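Long-range contact in maleylacetate reductase (PDB 3HL0), which probably catalyses the NAD-dependent reduction of maleylacetate to 3-oxoadipate in the breakdown of gamma-resorcylate: residues R14-E28 against L147-L159. Sequence-based numbering, arbitrary orientation.
With CA (calcium ion), chain C.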
loop_
_atom_site.group_PDB
_atom_site.type_symbol
_atom_site.label_atom_id
_atom_site.label_comp_id
_atom_site.label_asym_id
_atom_site.label_seq_id
_atom_site.Cartn_x
_atom_site.Cartn_y
_atom_site.Cartn_z
ATOM N N ARG A 14 -7.156 28.573 -5.382
ATOM C CA ARG A 14 -8.405 28.769 -4.662
ATOM C C ARG A 14 -8.501 27.638 -3.660
ATOM O O ARG A 14 -8.675 26.496 -4.045
ATOM C CB ARG A 14 -9.636 28.782 -5.575
ATOM C CG ARG A 14 -10.949 28.826 -4.745
ATOM C CD ARG A 14 -12.171 29.204 -5.573
ATOM N NE ARG A 14 -13.363 28.990 -4.763
ATOM C CZ ARG A 14 -13.920 29.912 -3.976
ATOM N NH1 ARG A 14 -13.406 31.142 -3.902
ATOM N NH2 ARG A 14 -15.010 29.600 -3.264
ATOM N N ILE A 15 -8.302 27.960 -2.387
ATOM C CA ILE A 15 -8.231 26.954 -1.323
ATOM C C ILE A 15 -9.406 27.139 -0.399
ATOM O O ILE A 15 -9.547 28.209 0.196
ATOM C CB ILE A 15 -6.917 27.136 -0.504
ATOM C CG1 ILE A 15 -5.676 27.266 -1.439
ATOM C CG2 ILE A 15 -6.799 26.009 0.557
ATOM C CD1 ILE A 15 -5.410 25.993 -2.350
ATOM N N VAL A 16 -10.281 26.122 -0.308
ATOM C CA VAL A 16 -11.463 26.169 0.573
ATOM C C VAL A 16 -11.163 25.275 1.776
ATOM O O VAL A 16 -10.838 24.119 1.583
ATOM C CB VAL A 16 -12.681 25.624 -0.160
ATOM C CG1 VAL A 16 -13.889 25.618 0.784
ATOM C CG2 VAL A 16 -12.988 26.481 -1.442
ATOM N N PHE A 17 -11.183 25.806 2.998
ATOM C CA PHE A 17 -10.744 25.017 4.154
ATOM C C PHE A 17 -11.783 25.085 5.247
ATOM O O PHE A 17 -12.020 26.157 5.824
ATOM C CB PHE A 17 -9.404 25.561 4.693
ATOM C CG PHE A 17 -8.688 24.614 5.622
ATOM C CD1 PHE A 17 -7.472 24.024 5.233
ATOM C CD2 PHE A 17 -9.154 24.392 6.889
ATOM C CE1 PHE A 17 -6.801 23.131 6.079
ATOM C CE2 PHE A 17 -8.488 23.497 7.735
ATOM C CZ PHE A 17 -7.302 22.901 7.331
ATOM N N SER A 18 -12.419 23.948 5.545
ATOM C CA SER A 18 -13.344 23.903 6.688
ATOM C C SER A 18 -13.889 22.491 6.817
ATOM O O SER A 18 -14.125 21.798 5.801
ATOM C CB SER A 18 -14.478 24.918 6.546
ATOM O OG SER A 18 -15.357 24.559 5.518
ATOM N N ALA A 19 -14.052 22.078 8.074
ATOM C CA ALA A 19 -14.720 20.800 8.360
ATOM C C ALA A 19 -16.084 20.767 7.691
ATOM O O ALA A 19 -16.902 21.681 7.905
ATOM C CB ALA A 19 -14.842 20.590 9.876
ATOM N N GLY A 20 -16.313 19.728 6.879
ATOM C CA GLY A 20 -17.571 19.553 6.117
ATOM C C GLY A 20 -17.602 20.216 4.752
ATOM O O GLY A 20 -18.603 20.135 4.028
ATOM N N SER A 21 -16.503 20.859 4.381
ATOM C CA SER A 21 -16.448 21.592 3.114
ATOM C C SER A 21 -16.653 20.729 1.864
ATOM O O SER A 21 -16.995 21.261 0.809
ATOM C CB SER A 21 -15.113 22.357 3.022
ATOM O OG SER A 21 -14.048 21.416 3.007
ATOM N N SER A 22 -16.474 19.407 1.945
ATOM C CA SER A 22 -16.674 18.570 0.755
ATOM C C SER A 22 -18.176 18.485 0.410
ATOM O O SER A 22 -18.536 18.060 -0.685
ATOM C CB SER A 22 -16.040 17.173 0.887
ATOM O OG SER A 22 -16.398 16.512 2.092
ATOM N N ALA A 23 -19.020 18.924 1.348
ATOM C CA ALA A 23 -20.479 19.016 1.143
ATOM C C ALA A 23 -20.815 20.087 0.133
ATOM O O ALA A 23 -21.931 20.092 -0.396
ATOM C CB ALA A 23 -21.179 19.333 2.456
ATOM N N ASP A 24 -19.872 21.003 -0.098
ATOM C CA ASP A 24 -20.048 22.149 -0.984
ATOM C C ASP A 24 -19.280 22.009 -2.314
ATOM O O ASP A 24 -18.947 23.005 -2.969
ATOM C CB ASP A 24 -19.614 23.444 -0.270
ATOM C CG ASP A 24 -20.312 23.663 1.091
ATOM O OD1 ASP A 24 -21.563 23.538 1.177
ATOM O OD2 ASP A 24 -19.598 23.980 2.078
ATOM N N VAL A 25 -18.980 20.779 -2.720
ATOM C CA VAL A 25 -18.272 20.569 -3.988
ATOM C C VAL A 25 -19.091 21.106 -5.171
ATOM O O VAL A 25 -18.552 21.686 -6.105
ATOM C CB VAL A 25 -17.933 19.082 -4.206
ATOM C CG1 VAL A 25 -17.416 18.831 -5.633
ATOM C CG2 VAL A 25 -16.890 18.633 -3.197
ATOM N N ALA A 26 -20.398 20.883 -5.127
ATOM C CA ALA A 26 -21.293 21.418 -6.136
ATOM C C ALA A 26 -21.091 22.911 -6.400
ATOM O O ALA A 26 -20.992 23.316 -7.548
ATOM C CB ALA A 26 -22.758 21.132 -5.766
ATOM N N GLU A 27 -21.053 23.709 -5.322
ATOM C CA GLU A 27 -20.778 25.159 -5.380
ATOM C C GLU A 27 -19.521 25.461 -6.193
ATOM O O GLU A 27 -19.514 26.340 -7.053
ATOM C CB GLU A 27 -20.573 25.732 -3.965
ATOM C CG GLU A 27 -21.791 25.710 -3.042
ATOM C CD GLU A 27 -21.567 26.529 -1.770
ATOM O OE1 GLU A 27 -20.390 26.775 -1.412
ATOM O OE2 GLU A 27 -22.565 26.931 -1.131
ATOM N N GLU A 28 -18.454 24.719 -5.907
ATOM C CA GLU A 28 -17.165 24.948 -6.542
ATOM C C GLU A 28 -17.178 24.582 -8.017
ATOM O O GLU A 28 -16.541 25.246 -8.841
ATOM C CB GLU A 28 -16.059 24.197 -5.781
ATOM C CG GLU A 28 -15.908 24.733 -4.347
ATOM C CD GLU A 28 -15.483 26.194 -4.313
ATOM O OE1 GLU A 28 -14.676 26.632 -5.179
ATOM O OE2 GLU A 28 -15.936 26.898 -3.388
ATOM N N LEU A 147 -0.941 22.322 -12.292
ATOM C CA LEU A 147 -1.394 22.906 -11.009
ATOM C C LEU A 147 -2.923 22.881 -10.873
ATOM O O LEU A 147 -3.627 23.468 -11.730
ATOM C CB LEU A 147 -0.890 24.342 -10.831
ATOM C CG LEU A 147 -1.171 24.972 -9.474
ATOM C CD1 LEU A 147 -0.458 24.246 -8.308
ATOM C CD2 LEU A 147 -0.741 26.430 -9.577
ATOM N N PRO A 148 -3.454 22.194 -9.829
ATOM C CA PRO A 148 -4.933 22.174 -9.713
ATOM C C PRO A 148 -5.581 23.554 -9.465
ATOM O O PRO A 148 -5.046 24.388 -8.725
ATOM C CB PRO A 148 -5.201 21.219 -8.526
ATOM C CG PRO A 148 -3.985 20.311 -8.547
ATOM C CD PRO A 148 -2.819 21.216 -8.916
ATOM N N GLU A 149 -6.731 23.755 -10.089
ATOM C CA GLU A 149 -7.474 25.002 -9.964
ATOM C C GLU A 149 -8.037 25.251 -8.580
ATOM O O GLU A 149 -8.050 26.393 -8.119
ATOM C CB GLU A 149 -8.637 25.019 -10.945
ATOM C CG GLU A 149 -8.249 25.363 -12.367
ATOM C CD GLU A 149 -7.483 24.266 -13.100
ATOM O OE1 GLU A 149 -7.499 23.076 -12.698
ATOM O OE2 GLU A 149 -6.808 24.595 -14.103
ATOM N N VAL A 150 -8.595 24.212 -7.946
ATOM C CA VAL A 150 -9.318 24.409 -6.704
ATOM C C VAL A 150 -8.942 23.280 -5.739
ATOM O O VAL A 150 -8.822 22.138 -6.171
ATOM C CB VAL A 150 -10.863 24.396 -6.935
ATOM C CG1 VAL A 150 -11.603 24.491 -5.629
ATOM C CG2 VAL A 150 -11.299 25.506 -7.908
ATOM N N VAL A 151 -8.736 23.591 -4.468
ATOM C CA VAL A 151 -8.499 22.532 -3.488
ATOM C C VAL A 151 -9.506 22.720 -2.371
ATOM O O VAL A 151 -9.716 23.854 -1.919
ATOM C CB VAL A 151 -7.089 22.678 -2.886
ATOM C CG1 VAL A 151 -6.835 21.582 -1.858
ATOM C CG2 VAL A 151 -6.035 22.648 -3.969
ATOM N N ILE A 152 -10.198 21.632 -1.996
ATOM C CA ILE A 152 -11.165 21.654 -0.889
ATOM C C ILE A 152 -10.577 20.812 0.226
ATOM O O ILE A 152 -10.464 19.591 0.097
ATOM C CB ILE A 152 -12.540 21.100 -1.354
ATOM C CG1 ILE A 152 -13.077 21.993 -2.464
ATOM C CG2 ILE A 152 -13.536 21.035 -0.194
ATOM C CD1 ILE A 152 -14.437 21.471 -3.000
ATOM N N TYR A 153 -10.209 21.462 1.317
ATOM C CA TYR A 153 -9.662 20.763 2.472
ATOM C C TYR A 153 -10.751 20.547 3.515
ATOM O O TYR A 153 -11.251 21.508 4.145
ATOM C CB TYR A 153 -8.553 21.587 3.133
ATOM C CG TYR A 153 -7.221 21.548 2.418
ATOM C CD1 TYR A 153 -6.475 20.363 2.371
ATOM C CD2 TYR A 153 -6.690 22.703 1.835
ATOM C CE1 TYR A 153 -5.205 20.331 1.737
ATOM C CE2 TYR A 153 -5.476 22.688 1.217
ATOM C CZ TYR A 153 -4.721 21.518 1.172
ATOM O OH TYR A 153 -3.517 21.532 0.554
ATOM N N ASP A 154 -11.094 19.273 3.706
ATOM C CA ASP A 154 -12.154 18.904 4.643
ATOM C C ASP A 154 -11.595 17.910 5.662
ATOM O O ASP A 154 -11.472 16.724 5.345
ATOM C CB ASP A 154 -13.320 18.288 3.880
ATOM C CG ASP A 154 -14.492 17.894 4.796
ATOM O OD1 ASP A 154 -14.350 17.915 6.031
ATOM O OD2 ASP A 154 -15.590 17.651 4.246
ATOM N N ALA A 155 -11.216 18.405 6.838
ATOM C CA ALA A 155 -10.496 17.538 7.793
ATOM C C ALA A 155 -11.363 16.326 8.216
ATOM O O ALA A 155 -10.820 15.309 8.650
ATOM C CB ALA A 155 -10.043 18.312 8.978
ATOM N N GLU A 156 -12.686 16.393 8.049
ATOM C CA GLU A 156 -13.529 15.210 8.383
ATOM C C GLU A 156 -13.133 13.976 7.558
ATOM O O GLU A 156 -13.280 12.830 8.036
ATOM C CB GLU A 156 -15.025 15.538 8.255
ATOM C CG GLU A 156 -15.463 16.556 9.295
ATOM C CD GLU A 156 -16.937 16.997 9.187
ATOM O OE1 GLU A 156 -17.659 16.614 8.238
ATOM O OE2 GLU A 156 -17.353 17.750 10.083
ATOM N N LEU A 157 -12.644 14.197 6.327
ATOM C CA LEU A 157 -12.284 13.137 5.407
ATOM C C LEU A 157 -10.943 12.471 5.783
ATOM O O LEU A 157 -10.593 11.436 5.241
ATOM C CB LEU A 157 -12.210 13.671 3.983
ATOM C CG LEU A 157 -13.503 14.336 3.525
ATOM C CD1 LEU A 157 -13.360 14.545 2.035
ATOM C CD2 LEU A 157 -14.738 13.503 3.855
ATOM N N THR A 158 -10.244 13.075 6.726
ATOM C CA THR A 158 -8.994 12.517 7.229
ATOM C C THR A 158 -9.118 11.773 8.536
ATOM O O THR A 158 -8.146 11.173 8.991
ATOM C CB THR A 158 -7.891 13.579 7.379
ATOM O OG1 THR A 158 -8.237 14.497 8.402
ATOM C CG2 THR A 158 -7.608 14.291 6.036
ATOM N N LEU A 159 -10.299 11.773 9.153
ATOM C CA LEU A 159 -10.457 11.089 10.431
ATOM C C LEU A 159 -10.139 9.599 10.223
ATOM O O LEU A 159 -9.573 8.954 11.130
ATOM C CB LEU A 159 -11.873 11.245 11.010
ATOM C CG LEU A 159 -12.254 12.684 11.458
ATOM C CD1 LEU A 159 -13.765 12.793 11.643
ATOM C CD2 LEU A 159 -11.565 13.117 12.716
HETATM CA CA CA C . -5.429 23.613 -15.809
HETATM O O HOH W 1 -5.847 26.093 -5.903
HETATM O O HOH W 2 -3.710 24.088 -14.445
HETATM O O HOH W 3 -6.237 21.558 -14.568
HETATM O O HOH W 4 -4.695 21.997 -17.226
HETATM O O HOH W 5 -4.743 24.706 -17.811
HETATM O O HOH W 6 -7.606 23.452 -16.917
#
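I152 and Y153, with the most surface buried here, lie on opposite faces of the parallel pairing between strand 15-17, outermost in this chain's sheet, and strand 150-153. Four backbone bonds fix the register, from V151 N to R14 O through to S18 N to Y153 O; the straightest, V16 N to V151 O, is 2.8 Å long at 176°. On one face the Y153 ring takes I15 CG2 at its edge, 3.5 Å from CD2, while F17 CD1 packs 3.4 Å from Y153 CB; the two rings meet obliquely, planes at 43°. Y153 OH is hydrogen-bonded to E125 OE2. On the other face I152 CG1 lies anti to its carbonyl carbon (chi1 -62°), and the extended chain carries CD1 to within 3.8 Å of V25 CG2 of helix 25-31. Beyond these apolar atoms R14 grips E28 side-on, NE to OE1 and NH2 to OE2, nearly in the guanidinium plane.

Past the strands, D154 receives the 18-21 turn. G20 N reaches D154 OD1 at 2.8 Å from one face of the carboxylate, and E156 N, closing an Asx turn, from the other. S22 OG lies 2.6 Å from D154 OD2, which also accepts S22 N from the opposite face. Four donors on one carboxylate would favour its ionised form and restrain its rotation, tying the approach to helix 25-31 to the segment that carries L157, an NAD-binding residue, in this Rossmann-like domain.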